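Local coordinates for general secretion pathway protein L (Vibrio parahaemolyticus, PDB 2W7V), which probably serves in the inner-membrane platform of the type II secretion system, its periplasmic domain pairing with a second copy to form a dimer, at residues 12-17 / 32-37; 22-27 / 57-62. One frame throughout, in Å; residues are numbered along the deposited sequence. Where two conformers were deposited one is given.

Contact 1 of 2, residues 12-17 / 32-37; sequences SWLAAL and FKYDGQ
The helical backbone around Leu14 passes the end of strand 28-35 with the CA atoms of Leu14 and Tyr34 8.2 Å apart, a spacing that only side chains can bridge, and no hydrogen bond joins 12-17 to 32-37. One methyl group does most of the bridging. Leu14 holds CG anti to its own backbone nitrogen (chi1 162°), which brings CD1 against the strand, where it settles 3.6 Å from Tyr34 CB and 4.0 Å from Tyr34 CG. The two side chains cross at about a right angle, and the methyl lies at CB and the near part of the ring, CG and CD1. The same CD1 also reaches Phe32 CE2 at 4.2 Å, in a direction about perpendicular to that of Tyr34 CB. Leu14 thus sits against two residues two positions apart along the strand, both of which direct their CB toward 12-17. The phenol end of Tyr34 is occupied separately: its OH is hydrogen-bonded to Asp7 O, while Gly36 N lies 3.5 Å above the ring plane, displaced toward the rim. Phe32 to Tyr34 pair in an antiparallel ladder with a strand of the second subunit, so the sheet continues across the interface. Leu14 also packs on Phe32 of that subunit. The chemistry across these segments is therefore purely apolar and forms part of the dimer interface, with the one phenolic hydroxyl satisfied by backbone.

Contact 2 of 2, residues 22-27 / 57-62; sequences GQVKDL and RVKLAE. With EDO (1,2-ethanediol), chain C.
Lys59 turns sharply at its last torsion (chi4 -83°) after running nearly straight from CG, and this bend brings NZ to the side chain of Gln23, which itself extends beyond CG with chi1 -55°. Gln23 and Lys59 meet obliquely: NE2 of Gln23 as modelled lies 3.1 Å from Lys59 NZ, but the amide is probably turned over, and the lysine may in fact face the amide oxygen. Nearer the backbone, Gln23 CB approaches Lys59 CE at 4.0 Å. The aliphatic part of the lysine also passes Val24 in the opposite direction, Val24 CG2 lying 4.0 Å from Lys59 CE and 4.1 Å from Lys59 CD. Thus the methylene chain packs on a buried valine while its ammonium group reaches the exposed glutamine. Val24 is further covered by Pro52 and Gln55 of helix 51-61, and Lys59 touches Thr20 of the preceding helix. A 1,2-ethanediol molecule, probably from the crystallisation liquor, occupies the loop: its O1 donates to Gly22 O over 2.6 Å, and its O2 lies 2.7 Å from Leu27 O. Val24 to Leu27 form a type II beta turn, which redirects the chain from helix 17-22 into strand 28-35. The arrangement is a helix-to-strand connection laid against helix 51-61, in an alpha+beta domain where helices pack on a four-stranded antiparallel sheet.

How the contacts relate
From the N terminus, 12-17 starts within helix 8-13 and waits for its partner until the chain has passed through helix 17-22 and the loop 22-27 and run up strand 28-35; contact 1 then closes the shorter loop. Contact 2 closes a longer one, from 22-27 across strands 28-35 and 40-47 to helix 51-61. Because 22-27 falls inside the first loop and 57-62 beyond it, the two contacts cross rather than nest. Their centres lie 16 Å apart, yet they touch where Leu17 CD2 meets Leu60 CD2 at 3.4 Å. Together they link the N-terminal helical region to strand 28-35, outermost within this chain, and to helix 51-61.

Contact 1 of 2, residues 12-17 / 32-37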
loop_
_atom_site.group_PDB
_atom_site.type_symbol
_atom_site.label_atom_id
_atom_site.label_comp_id
_atom_site.label_asym_id
_atom_site.label_seq_id
_atom_site.Cartn_x
_atom_site.Cartn_y
_atom_site.Cartn_z
ATOM N N SER A 12 -5.694 7.863 -2.948
ATOM C CA SER A 12 -5.920 7.865 -4.381
ATOM C C SER A 12 -4.633 7.778 -5.196
ATOM O O SER A 12 -4.547 6.925 -6.101
ATOM C CB SER A 12 -6.730 9.093 -4.787
ATOM O OG SER A 12 -7.992 9.092 -4.121
ATOM N N TRP A 13 -3.640 8.614 -4.856
ATOM C CA TRP A 13 -2.416 8.764 -5.659
ATOM C C TRP A 13 -1.448 7.595 -5.445
ATOM O O TRP A 13 -0.623 7.301 -6.298
ATOM C CB TRP A 13 -1.673 10.091 -5.353
ATOM C CG TRP A 13 -2.509 11.376 -5.358
ATOM C CD1 TRP A 13 -3.623 11.646 -6.100
ATOM C CD2 TRP A 13 -2.241 12.568 -4.598
ATOM N NE1 TRP A 13 -4.078 12.925 -5.835
ATOM C CE2 TRP A 13 -3.244 13.506 -4.919
ATOM C CE3 TRP A 13 -1.242 12.931 -3.679
ATOM C CZ2 TRP A 13 -3.286 14.771 -4.347
ATOM C CZ3 TRP A 13 -1.282 14.181 -3.118
ATOM C CH2 TRP A 13 -2.298 15.093 -3.450
ATOM N N LEU A 14 -1.527 6.972 -4.294
ATOM C CA LEU A 14 -0.833 5.728 -4.067
ATOM C C LEU A 14 -1.021 4.674 -5.213
ATOM O O LEU A 14 -0.168 3.816 -5.446
ATOM C CB LEU A 14 -1.350 5.213 -2.714
ATOM C CG LEU A 14 -1.191 3.778 -2.275
ATOM C CD1 LEU A 14 -1.235 3.738 -0.745
ATOM C CD2 LEU A 14 -2.270 2.960 -2.926
ATOM N N ALA A 15 -2.162 4.723 -5.897
ATOM C CA ALA A 15 -2.464 3.839 -7.050
ATOM C C ALA A 15 -1.445 3.952 -8.230
ATOM O O ALA A 15 -1.308 3.019 -9.035
ATOM C CB ALA A 15 -3.870 4.131 -7.546
ATOM N N ALA A 16 -0.773 5.107 -8.320
ATOM C CA ALA A 16 0.261 5.398 -9.313
ATOM C C ALA A 16 1.667 4.869 -8.938
ATOM O O ALA A 16 2.570 4.921 -9.744
ATOM C CB ALA A 16 0.325 6.900 -9.552
ATOM N N LEU A 17 1.862 4.395 -7.722
ATOM C CA LEU A 17 3.182 4.031 -7.252
ATOM C C LEU A 17 3.719 2.701 -7.810
ATOM O O LEU A 17 4.901 2.611 -8.151
ATOM C CB LEU A 17 3.229 4.057 -5.717
ATOM C CG LEU A 17 3.239 5.450 -5.053
ATOM C CD1 LEU A 17 3.147 5.319 -3.527
ATOM C CD2 LEU A 17 4.478 6.281 -5.447
ATOM N N PHE A 32 5.444 -1.996 1.395
ATOM C CA PHE A 32 5.044 -0.627 1.542
ATOM C C PHE A 32 3.803 -0.448 2.356
ATOM O O PHE A 32 2.877 -1.258 2.282
ATOM C CB PHE A 32 4.952 0.059 0.198
ATOM C CG PHE A 32 3.673 -0.111 -0.494
ATOM C CD1 PHE A 32 3.612 -0.834 -1.638
ATOM C CD2 PHE A 32 2.556 0.553 -0.044
ATOM C CE1 PHE A 32 2.399 -0.994 -2.311
ATOM C CE2 PHE A 32 1.375 0.438 -0.659
ATOM C CZ PHE A 32 1.256 -0.359 -1.811
ATOM N N LYS A 33 3.791 0.643 3.116
ATOM C CA LYS A 33 2.705 0.919 4.032
ATOM C C LYS A 33 2.133 2.278 3.846
ATOM O O LYS A 33 2.856 3.229 3.915
ATOM C CB LYS A 33 3.194 0.824 5.473
ATOM C CG LYS A 33 2.058 1.004 6.494
ATOM C CD LYS A 33 2.316 0.325 7.771
ATOM C CE LYS A 33 1.045 0.184 8.611
ATOM N NZ LYS A 33 1.260 -0.944 9.646
ATOM N N TYR A 34 0.826 2.352 3.655
ATOM C CA TYR A 34 0.021 3.567 3.794
ATOM C C TYR A 34 -0.541 3.715 5.206
ATOM O O TYR A 34 -1.144 2.756 5.761
ATOM C CB TYR A 34 -1.143 3.541 2.807
ATOM C CG TYR A 34 -2.196 4.604 2.996
ATOM C CD1 TYR A 34 -2.000 5.920 2.562
ATOM C CD2 TYR A 34 -3.423 4.288 3.578
ATOM C CE1 TYR A 34 -3.010 6.893 2.736
ATOM C CE2 TYR A 34 -4.391 5.218 3.755
ATOM C CZ TYR A 34 -4.198 6.516 3.344
ATOM O OH TYR A 34 -5.240 7.395 3.569
ATOM N N ASP A 35 -0.359 4.922 5.755
ATOM C CA ASP A 35 -0.882 5.323 7.063
ATOM C C ASP A 35 -1.808 6.524 6.794
ATOM O O ASP A 35 -1.355 7.632 6.505
ATOM C CB ASP A 35 0.299 5.665 7.994
ATOM C CG ASP A 35 -0.110 6.276 9.307
ATOM O OD1 ASP A 35 -1.301 6.359 9.660
ATOM O OD2 ASP A 35 0.814 6.671 10.031
ATOM N N GLY A 36 -3.109 6.289 6.857
ATOM C CA GLY A 36 -4.084 7.307 6.511
ATOM C C GLY A 36 -4.129 8.459 7.483
ATOM O O GLY A 36 -4.471 9.585 7.111
ATOM N N GLN A 37 -3.717 8.201 8.716
ATOM C CA GLN A 37 -3.808 9.194 9.767
ATOM C C GLN A 37 -2.701 10.207 9.545
ATOM O O GLN A 37 -2.928 11.418 9.650
ATOM C CB GLN A 37 -3.738 8.518 11.145
ATOM C CG GLN A 37 -4.349 7.094 11.117
ATOM C CD GLN A 37 -5.308 6.786 12.238
ATOM O OE1 GLN A 37 -5.972 7.670 12.799
ATOM N NE2 GLN A 37 -5.417 5.504 12.548
#

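Contact 2 of 2, residues 22-27 / 57-62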
loop_
_atom_site.group_PDB
_atom_site.type_symbol
_atom_site.label_atom_id
_atom_site.label_comp_id
_atom_site.label_asym_id
_atom_site.label_seq_id
_atom_site.Cartn_x
_atom_site.Cartn_y
_atom_site.Cartn_z
ATOM N N GLY A 22 7.669 0.601 -10.938
ATOM C CA GLY A 22 7.826 -0.363 -12.004
ATOM C C GLY A 22 8.692 0.107 -13.147
ATOM O O GLY A 22 9.310 -0.715 -13.766
ATOM N N GLN A 23 8.746 1.416 -13.424
ATOM C CA GLN A 23 9.597 1.962 -14.497
ATOM C C GLN A 23 11.093 1.849 -14.177
ATOM O O GLN A 23 11.906 1.996 -15.070
ATOM C CB GLN A 23 9.322 3.458 -14.755
ATOM C CG GLN A 23 7.889 3.880 -15.062
ATOM C CD GLN A 23 7.686 5.418 -15.063
ATOM O OE1 GLN A 23 6.727 5.926 -14.479
ATOM N NE2 GLN A 23 8.574 6.149 -15.743
ATOM N N VAL A 24 11.448 1.651 -12.902
ATOM C CA VAL A 24 12.842 1.660 -12.447
ATOM C C VAL A 24 13.395 0.241 -12.500
ATOM O O VAL A 24 12.926 -0.627 -11.768
ATOM C CB VAL A 24 12.964 2.231 -10.970
ATOM C CG1 VAL A 24 14.368 2.146 -10.480
ATOM C CG2 VAL A 24 12.439 3.690 -10.883
ATOM N N LYS A 25 14.355 -0.000 -13.405
ATOM C CA LYS A 25 15.068 -1.284 -13.514
ATOM C C LYS A 25 15.807 -1.631 -12.203
ATOM O O LYS A 25 16.405 -0.767 -11.571
ATOM C CB LYS A 25 16.094 -1.212 -14.660
ATOM C CG LYS A 25 15.465 -0.862 -16.018
ATOM C CD LYS A 25 16.443 -0.902 -17.215
ATOM C CE LYS A 25 15.720 -0.517 -18.512
ATOM N NZ LYS A 25 16.603 -0.524 -19.743
ATOM N N ASP A 26 15.799 -2.898 -11.822
ATOM C CA ASP A 26 16.659 -3.364 -10.752
ATOM C C ASP A 26 16.218 -2.688 -9.427
ATOM O O ASP A 26 17.046 -2.382 -8.565
ATOM C CB ASP A 26 18.135 -3.075 -11.124
ATOM C CG ASP A 26 19.156 -3.784 -10.203
ATOM O OD1 ASP A 26 18.750 -4.631 -9.385
ATOM O OD2 ASP A 26 20.378 -3.490 -10.309
ATOM N N LEU A 27 14.910 -2.435 -9.295
ATOM C CA LEU A 27 14.341 -1.974 -8.037
ATOM C C LEU A 27 13.206 -2.882 -7.588
ATOM O O LEU A 27 12.143 -2.836 -8.144
ATOM C CB LEU A 27 13.814 -0.523 -8.127
ATOM C CG LEU A 27 13.512 0.176 -6.786
ATOM C CD1 LEU A 27 14.754 0.418 -5.950
ATOM C CD2 LEU A 27 12.735 1.487 -6.942
ATOM N N ARG A 57 13.905 8.020 -6.471
ATOM C CA ARG A 57 13.691 9.273 -5.753
ATOM C C ARG A 57 13.278 10.381 -6.674
ATOM O O ARG A 57 12.358 11.098 -6.359
ATOM C CB ARG A 57 14.912 9.740 -4.992
ATOM C CG ARG A 57 14.593 10.873 -3.958
ATOM C CD ARG A 57 15.786 11.766 -3.689
ATOM N NE ARG A 57 16.919 10.883 -3.690
ATOM C CZ ARG A 57 17.991 10.953 -4.460
ATOM N NH1 ARG A 57 18.265 11.972 -5.256
ATOM N NH2 ARG A 57 18.840 9.965 -4.344
ATOM N N VAL A 58 13.973 10.531 -7.801
ATOM C CA VAL A 58 13.713 11.603 -8.734
ATOM C C VAL A 58 12.313 11.475 -9.334
ATOM O O VAL A 58 11.605 12.457 -9.466
ATOM C CB VAL A 58 14.766 11.630 -9.884
ATOM C CG1 VAL A 58 14.251 12.465 -11.053
ATOM C CG2 VAL A 58 16.158 12.129 -9.362
ATOM N N LYS A 59 11.917 10.272 -9.701
ATOM C CA LYS A 59 10.575 10.050 -10.198
ATOM C C LYS A 59 9.475 10.305 -9.153
ATOM O O LYS A 59 8.461 10.917 -9.446
ATOM C CB LYS A 59 10.446 8.629 -10.715
ATOM C CG LYS A 59 11.288 8.304 -11.932
ATOM C CD LYS A 59 10.768 7.000 -12.578
ATOM C CE LYS A 59 11.676 6.443 -13.679
ATOM N NZ LYS A 59 11.423 7.094 -14.972
ATOM N N LEU A 60 9.658 9.812 -7.943
ATOM C CA LEU A 60 8.699 10.042 -6.877
ATOM C C LEU A 60 8.572 11.540 -6.543
ATOM O O LEU A 60 7.496 12.029 -6.255
ATOM C CB LEU A 60 9.098 9.248 -5.611
ATOM C CG LEU A 60 9.081 7.724 -5.813
ATOM C CD1 LEU A 60 9.710 7.051 -4.572
ATOM C CD2 LEU A 60 7.704 7.192 -6.119
ATOM N N ALA A 61 9.677 12.261 -6.630
ATOM C CA ALA A 61 9.750 13.700 -6.279
ATOM C C ALA A 61 8.892 14.605 -7.197
ATOM O O ALA A 61 8.550 15.736 -6.818
ATOM C CB ALA A 61 11.203 14.146 -6.331
ATOM N N GLU A 62 8.551 14.115 -8.392
ATOM C CA GLU A 62 7.724 14.870 -9.324
ATOM C C GLU A 62 6.322 15.129 -8.790
ATOM O O GLU A 62 5.735 16.170 -9.075
ATOM C CB GLU A 62 7.627 14.136 -10.670
ATOM C CG GLU A 62 8.980 13.950 -11.361
ATOM C CD GLU A 62 8.901 13.256 -12.716
ATOM O OE1 GLU A 62 7.779 12.894 -13.156
ATOM O OE2 GLU A 62 9.981 13.088 -13.340
HETATM C C1 EDO C . 11.473 -3.158 -11.860
HETATM O O1 EDO C . 10.932 -2.552 -13.015
HETATM C C2 EDO C . 10.469 -2.921 -10.742
HETATM O O2 EDO C . 10.632 -1.682 -10.068
#